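Side-chain contact in contact-dependent inhibitor A (Enterobacter cloacae subsp. cloacae, PDB 4NTQ), which probably inhibits neighbouring bacteria by delivering a toxic C-terminal ribosomal RNase, which a partner immunity protein neutralises: residues G224-D227 with S228-R232. Numbering follows the deposited sequence.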
ATOM      1  N   GLY A 224      -5.767  -8.860  -6.234  1.00 33.03           N
ATOM      2  CA  GLY A 224      -5.824 -10.100  -5.482  1.00 43.69           C
ATOM      3  C   GLY A 224      -4.577 -10.574  -4.753  1.00 44.83           C
ATOM      4  O   GLY A 224      -3.454 -10.135  -5.017  1.00 42.43           O
ATOM      5  N   THR A 225      -4.794 -11.492  -3.816  1.00 43.20           N
ATOM      6  CA  THR A 225      -3.706 -12.228  -3.195  1.00 39.86           C
ATOM      7  C   THR A 225      -3.568 -13.521  -3.983  1.00 40.73           C
ATOM      8  O   THR A 225      -4.574 -14.122  -4.317  1.00 45.73           O
ATOM      9  CB  THR A 225      -4.027 -12.544  -1.735  1.00 35.60           C
ATOM     10  OG1 THR A 225      -4.014 -11.329  -0.969  1.00 40.70           O
ATOM     11  CG2 THR A 225      -2.997 -13.516  -1.168  1.00 34.98           C
ATOM     12  N   TYR A 226      -2.343 -13.938  -4.297  1.00 39.48           N
ATOM     13  CA  TYR A 226      -2.119 -15.091  -5.179  1.00 44.12           C
ATOM     14  C   TYR A 226      -1.158 -16.119  -4.597  1.00 45.78           C
ATOM     15  O   TYR A 226      -0.270 -15.766  -3.816  1.00 58.27           O
ATOM     16  CB  TYR A 226      -1.579 -14.636  -6.542  1.00 44.34           C
ATOM     17  CG  TYR A 226      -2.586 -13.868  -7.367  1.00 50.01           C
ATOM     18  CD1 TYR A 226      -3.186 -14.445  -8.485  1.00 48.31           C
ATOM     19  CD2 TYR A 226      -2.943 -12.568  -7.026  1.00 34.56           C
ATOM     20  CE1 TYR A 226      -4.118 -13.738  -9.240  1.00 45.71           C
ATOM     21  CE2 TYR A 226      -3.855 -11.867  -7.762  1.00 40.56           C
ATOM     22  CZ  TYR A 226      -4.448 -12.451  -8.870  1.00 45.30           C
ATOM     23  OH  TYR A 226      -5.366 -11.730  -9.595  1.00 46.93           O
ATOM     24  N   ASP A 227      -1.321 -17.384  -4.986  1.00 42.61           N
ATOM     25  CA  ASP A 227      -0.379 -18.425  -4.551  1.00 47.66           C
ATOM     26  C   ASP A 227       0.905 -18.427  -5.379  1.00 49.90           C
ATOM     27  O   ASP A 227       1.119 -17.532  -6.200  1.00 54.21           O
ATOM     28  CB  ASP A 227      -1.024 -19.821  -4.451  1.00 43.84           C
ATOM     29  CG  ASP A 227      -1.370 -20.440  -5.801  1.00 53.42           C
ATOM     30  OD1 ASP A 227      -2.266 -21.310  -5.805  1.00 59.01           O
ATOM     31  OD2 ASP A 227      -0.762 -20.104  -6.843  1.00 52.25           O
ATOM     32  N   SER A 228       1.760 -19.424  -5.165  1.00 53.15           N
ATOM     33  CA  SER A 228       3.095 -19.400  -5.764  1.00 59.96           C
ATOM     34  C   SER A 228       3.077 -19.619  -7.281  1.00 63.86           C
ATOM     35  O   SER A 228       4.101 -19.466  -7.950  1.00 64.18           O
ATOM     36  CB  SER A 228       4.040 -20.395  -5.071  1.00 55.59           C
ATOM     37  OG  SER A 228       3.634 -21.736  -5.270  1.00 54.11           O
ATOM     38  N   GLY A 229       1.909 -19.967  -7.815  1.00 62.73           N
ATOM     39  CA  GLY A 229       1.757 -20.190  -9.240  1.00 52.45           C
ATOM     40  C   GLY A 229       0.793 -19.202  -9.853  1.00 54.42           C
ATOM     41  O   GLY A 229       0.339 -19.387 -10.975  1.00 60.24           O
ATOM     42  N   LEU A 230       0.494 -18.151  -9.100  1.00 47.30           N
ATOM     43  CA  LEU A 230      -0.436 -17.094  -9.503  1.00 52.54           C
ATOM     44  C   LEU A 230      -1.867 -17.558  -9.749  1.00 53.00           C
ATOM     45  O   LEU A 230      -2.512 -17.112 -10.693  1.00 56.88           O
ATOM     46  CB  LEU A 230       0.090 -16.290 -10.699  1.00 48.16           C
ATOM     47  CG  LEU A 230       1.354 -15.494 -10.381  1.00 48.34           C
ATOM     48  CD1 LEU A 230       1.685 -14.527 -11.504  1.00 47.26           C
ATOM     49  CD2 LEU A 230       1.210 -14.762  -9.054  1.00 47.46           C
ATOM     50  N   ASN A 231      -2.353 -18.448  -8.889  1.00 53.24           N
ATOM     51  CA  ASN A 231      -3.778 -18.704  -8.792  1.00 50.49           C
ATOM     52  C   ASN A 231      -4.366 -17.862  -7.662  1.00 59.29           C
ATOM     53  O   ASN A 231      -3.938 -17.973  -6.508  1.00 62.87           O
ATOM     54  CB  ASN A 231      -4.067 -20.182  -8.534  1.00 55.35           C
ATOM     55  CG  ASN A 231      -3.441 -21.086  -9.558  1.00 68.18           C
ATOM     56  OD1 ASN A 231      -3.759 -21.021 -10.749  1.00 74.41           O
ATOM     57  ND2 ASN A 231      -2.553 -21.957  -9.098  1.00 69.00           N
ATOM     58  N   ARG A 232      -5.326 -17.013  -8.016  1.00 52.32           N
ATOM     59  CA  ARG A 232      -5.989 -16.126  -7.076  1.00 51.23           C
ATOM     60  C   ARG A 232      -6.551 -16.900  -5.904  1.00 52.11           C
ATOM     61  O   ARG A 232      -7.212 -17.921  -6.079  1.00 54.72           O
ATOM     62  CB  ARG A 232      -7.130 -15.386  -7.779  1.00 54.41           C
ATOM     63  CG  ARG A 232      -7.583 -14.128  -7.080  1.00 53.71           C
ATOM     64  CD  ARG A 232      -8.831 -13.560  -7.738  1.00 51.10           C
ATOM     65  NE  ARG A 232      -9.152 -12.241  -7.220  1.00 45.68           N
ATOM     66  CZ  ARG A 232      -9.790 -12.032  -6.073  1.00 42.33           C
ATOM     67  NH1 ARG A 232     -10.173 -13.055  -5.330  1.00 33.15           N
ATOM     68  NH2 ARG A 232     -10.038 -10.796  -5.667  1.00 42.25           N
TER
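The ring of Y226 lies under the start of R232, whose CA sits over one ring face, 4.0 Å from the centroid, in a CH-pi contact. The two residues form an antiparallel non-hydrogen-bonded pair at the base of a beta-hairpin that joins strand 222-226 to the outermost strand of this chain, 232-234. R232 CB touches Y226 CE1 at 3.7 Å; with CG anti to the backbone N (chi1 -160°), R232 carries that carbon over the phenol end of the Y226 ring, 3.9 Å above its plane and toward the rim. The extended chain beyond takes the guanidinium to a salt bridge with D235. Tyrosine suits this place because its flat face accepts the aliphatic part of arginine while its OH bonds to the carbonyl of I223; M124 of the immunity protein CdiI packs on the same residue. G224, as glycine, tolerates a phi of 136° with an extended psi, a backbone shape other residues rarely take, and its O sits in plane at the Y226 ring edge. L230 rests its CD2 3.8 Å from Y226 CB and extends the apolar patch toward W213 and M215 of the adjoining strand 213-216. D227 N donates to N231 O, and L230 N donates to D227 O, closing the type I turn. N231 ND2 reaches D227 OD1 in a weak bond of 3.4 Å, amide and carboxylate planes perpendicular. Aspartate suits the loop because, with chi1 at 71°, it forms an Asx turn and one carboxylate oxygen takes two backbone N-H groups: D227 OD2 is gripped from opposite faces of its plane, by G229 N at 2.8 Å and N231 N at 3.1 Å.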